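Local coordinates for protein putative glutaryl-CoA dehydrogenase (Thermus thermophilus, PDB 2EBA) that belongs to the acyl-CoA dehydrogenase family of flavoproteins and binds flavin-adenine dinucleotide in a tetrameric assembly, at residues 129-134 and 138-143. Numbering follows the deposited sequence.
Sequences FGLTEP and SDPYGN. With FAD (flavin-adenine dinucleotide), chain I.
Leu131 and Pro140 make the apolar part of this contact, with Leu131 CD2 lying 3.9 Å from Pro140 CB. The leucine takes chi1 -178°, which sets CG anti to the backbone N and lets the branch meet the proline ring at a slant. One water bridges the two backbones by donating to Leu131 O and to Pro140 O. No direct hydrogen bond joins the segments. Glu133 OE1 lies 3.0 Å from Asn143 O, but both are acceptors. That carboxylate is held from elsewhere: OE1 accepts from Lys145 N, and OE2 meets Thr146 OG1 and forms a salt bridge with Lys161.

Both segments also grip FAD. Thr132 N donates to FAD O2 at 3.0 Å, almost straight at 170°. Leu131 N donates to the same flavin oxygen. Thr132 OG1 donates to FAD N1 at 2.7 Å. The flavin in turn gives its N3-H to Phe129 O, and N3 lies in plane at the edge of the Phe129 ring. Ser138 binds the phosphate oxygen O2A of FAD through both N and OG, the latter at 2.9 Å. Its chi1 of -67° keeps OG beside the backbone N, and both donors reach one oxygen.

Behind this first shell, Asn143 N bonds to Asp139 O and closes the turn after Ser138. The arrangement is the FAD-binding loop that follows strand 127-130 in the middle domain of the acyl-CoA dehydrogenase fold.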
loop_
_atom_site.group_PDB
_atom_site.type_symbol
_atom_site.label_atom_id
_atom_site.label_comp_id
_atom_site.label_asym_id
_atom_site.label_seq_id
_atom_site.Cartn_x
_atom_site.Cartn_y
_atom_site.Cartn_z
ATOM N N PHE A 129 10.567 12.268 31.877
ATOM C CA PHE A 129 9.490 11.360 32.209
ATOM C C PHE A 129 10.014 9.948 32.045
ATOM O O PHE A 129 10.355 9.524 30.948
ATOM C CB PHE A 129 8.336 11.675 31.258
ATOM C CG PHE A 129 7.138 10.791 31.392
ATOM C CD1 PHE A 129 7.051 9.616 30.672
ATOM C CD2 PHE A 129 6.051 11.193 32.139
ATOM C CE1 PHE A 129 5.898 8.852 30.681
ATOM C CE2 PHE A 129 4.876 10.435 32.161
ATOM C CZ PHE A 129 4.800 9.261 31.424
ATOM N N GLY A 130 10.104 9.234 33.155
ATOM C CA GLY A 130 10.605 7.876 33.109
ATOM C C GLY A 130 9.549 6.797 33.238
ATOM O O GLY A 130 9.171 6.417 34.348
ATOM N N LEU A 131 9.073 6.298 32.100
ATOM C CA LEU A 131 8.074 5.239 32.092
ATOM C C LEU A 131 8.609 3.952 31.467
ATOM O O LEU A 131 8.559 2.888 32.085
ATOM C CB LEU A 131 6.837 5.678 31.323
ATOM C CG LEU A 131 5.732 4.635 31.305
ATOM C CD1 LEU A 131 5.181 4.427 32.723
ATOM C CD2 LEU A 131 4.662 5.098 30.348
ATOM N N THR A 132 9.121 4.061 30.241
ATOM C CA THR A 132 9.670 2.928 29.493
ATOM C C THR A 132 10.853 2.227 30.160
ATOM O O THR A 132 11.760 2.860 30.694
ATOM C CB THR A 132 10.136 3.362 28.074
ATOM O OG1 THR A 132 9.030 3.912 27.352
ATOM C CG2 THR A 132 10.707 2.177 27.296
ATOM N N GLU A 133 10.838 0.905 30.108
ATOM C CA GLU A 133 11.912 0.117 30.671
ATOM C C GLU A 133 12.464 -0.824 29.608
ATOM O O GLU A 133 11.854 -1.027 28.567
ATOM C CB GLU A 133 11.413 -0.654 31.890
ATOM C CG GLU A 133 11.309 0.237 33.108
ATOM C CD GLU A 133 10.822 -0.487 34.333
ATOM O OE1 GLU A 133 11.168 -1.671 34.489
ATOM O OE2 GLU A 133 10.108 0.131 35.149
ATOM N N PRO A 134 13.647 -1.394 29.853
ATOM C CA PRO A 134 14.334 -2.321 28.949
ATOM C C PRO A 134 13.545 -3.499 28.350
ATOM O O PRO A 134 13.867 -3.964 27.250
ATOM C CB PRO A 134 15.524 -2.787 29.790
ATOM C CG PRO A 134 15.873 -1.559 30.547
ATOM C CD PRO A 134 14.515 -1.040 30.993
ATOM N N SER A 138 5.868 -0.973 25.133
ATOM C CA SER A 138 4.500 -1.147 24.646
ATOM C C SER A 138 3.589 -1.745 25.716
ATOM O O SER A 138 2.363 -1.639 25.637
ATOM C CB SER A 138 4.461 -2.007 23.386
ATOM O OG SER A 138 5.075 -1.329 22.295
ATOM N N ASP A 139 4.192 -2.390 26.706
ATOM C CA ASP A 139 3.442 -2.935 27.825
ATOM C C ASP A 139 3.991 -2.124 28.981
ATOM O O ASP A 139 4.871 -2.591 29.702
ATOM C CB ASP A 139 3.754 -4.414 28.016
ATOM C CG ASP A 139 2.865 -5.060 29.061
ATOM O OD1 ASP A 139 1.999 -4.358 29.627
ATOM O OD2 ASP A 139 3.038 -6.277 29.310
ATOM N N PRO A 140 3.491 -0.901 29.183
ATOM C CA PRO A 140 4.133 -0.236 30.322
ATOM C C PRO A 140 3.773 -0.662 31.739
ATOM O O PRO A 140 4.470 -0.276 32.678
ATOM C CB PRO A 140 3.885 1.258 30.057
ATOM C CG PRO A 140 2.640 1.259 29.243
ATOM C CD PRO A 140 2.753 0.051 28.337
ATOM N N TYR A 141 2.703 -1.432 31.926
ATOM C CA TYR A 141 2.390 -1.885 33.286
ATOM C C TYR A 141 3.124 -3.209 33.479
ATOM O O TYR A 141 3.731 -3.464 34.519
ATOM C CB TYR A 141 0.896 -2.137 33.497
ATOM C CG TYR A 141 0.615 -2.785 34.838
ATOM C CD1 TYR A 141 0.610 -2.031 36.016
ATOM C CD2 TYR A 141 0.392 -4.157 34.933
ATOM C CE1 TYR A 141 0.387 -2.627 37.257
ATOM C CE2 TYR A 141 0.167 -4.766 36.169
ATOM C CZ TYR A 141 0.169 -3.990 37.330
ATOM O OH TYR A 141 -0.034 -4.556 38.569
ATOM N N GLY A 142 3.061 -4.043 32.444
ATOM C CA GLY A 142 3.687 -5.353 32.477
ATOM C C GLY A 142 5.200 -5.410 32.586
ATOM O O GLY A 142 5.735 -6.323 33.214
ATOM N N ASN A 143 5.902 -4.460 31.979
ATOM C CA ASN A 143 7.354 -4.476 32.045
ATOM C C ASN A 143 7.919 -3.481 33.019
ATOM O O ASN A 143 9.120 -3.265 33.038
ATOM C CB ASN A 143 7.964 -4.236 30.666
ATOM C CG ASN A 143 7.777 -5.416 29.740
ATOM O OD1 ASN A 143 7.893 -6.569 30.160
ATOM N ND2 ASN A 143 7.498 -5.140 28.474
HETATM P PA FAD I . 8.717 -2.905 22.069
HETATM O O1A FAD I . 9.400 -4.228 22.341
HETATM O O2A FAD I . 7.667 -2.372 23.011
HETATM O O5B FAD I . 8.139 -2.970 20.557
HETATM C C5B FAD I . 8.777 -3.468 19.501
HETATM C C4B FAD I . 7.974 -3.834 18.279
HETATM O O4B FAD I . 6.713 -4.700 18.710
HETATM C C3B FAD I . 7.017 -2.564 17.955
HETATM O O3B FAD I . 6.686 -2.721 16.580
HETATM C C2B FAD I . 5.611 -2.741 18.574
HETATM O O2B FAD I . 4.601 -2.294 17.752
HETATM C C1B FAD I . 5.500 -4.243 18.510
HETATM N N9A FAD I . 4.572 -4.637 19.655
HETATM C C8A FAD I . 4.796 -4.434 20.944
HETATM N N7A FAD I . 3.726 -4.970 21.621
HETATM C C5A FAD I . 2.857 -5.513 20.724
HETATM C C6A FAD I . 1.600 -6.197 20.822
HETATM N N6A FAD I . 1.013 -6.420 22.011
HETATM N N1A FAD I . 0.979 -6.626 19.675
HETATM C C2A FAD I . 1.539 -6.414 18.446
HETATM N N3A FAD I . 2.741 -5.761 18.325
HETATM C C4A FAD I . 3.416 -5.315 19.448
HETATM N N1 FAD I . 9.799 6.507 26.922
HETATM C C2 FAD I . 9.476 7.237 28.042
HETATM O O2 FAD I . 8.800 6.722 28.949
HETATM N N3 FAD I . 9.902 8.531 28.166
HETATM C C4 FAD I . 10.657 9.120 27.180
HETATM O O4 FAD I . 11.047 10.297 27.318
HETATM C C4X FAD I . 11.003 8.388 26.024
HETATM N N5 FAD I . 11.780 8.947 25.030
HETATM C C5X FAD I . 12.152 8.225 23.920
HETATM C C6 FAD I . 12.982 8.820 22.935
HETATM C C7 FAD I . 13.396 8.075 21.802
HETATM C C7M FAD I . 14.296 8.770 20.802
HETATM C C8 FAD I . 12.965 6.720 21.643
HETATM C C8M FAD I . 13.362 5.851 20.468
HETATM C C9 FAD I . 12.139 6.139 22.621
HETATM C C9A FAD I . 11.713 6.865 23.783
HETATM N N10 FAD I . 10.906 6.303 24.795
HETATM C C10 FAD I . 10.558 7.041 25.903
HETATM C "C1'" FAD I . 10.436 4.911 24.731
HETATM C "C2'" FAD I . 9.420 4.641 23.660
HETATM O "O2'" FAD I . 8.134 5.011 24.132
HETATM C "C3'" FAD I . 9.534 3.187 23.307
HETATM O "O3'" FAD I . 10.577 3.054 22.345
HETATM C "C4'" FAD I . 8.263 2.583 22.724
HETATM O "O4'" FAD I . 7.342 2.249 23.767
HETATM C "C5'" FAD I . 8.581 1.319 21.949
HETATM O "O5'" FAD I . 8.861 0.264 22.846
HETATM P P FAD I . 10.235 -0.596 22.852
HETATM O O1P FAD I . 11.358 0.162 22.215
HETATM O O2P FAD I . 10.452 -1.071 24.268
HETATM O O3P FAD I . 9.886 -1.808 21.863
HETATM O O HOH W 1 7.451 0.417 32.203
#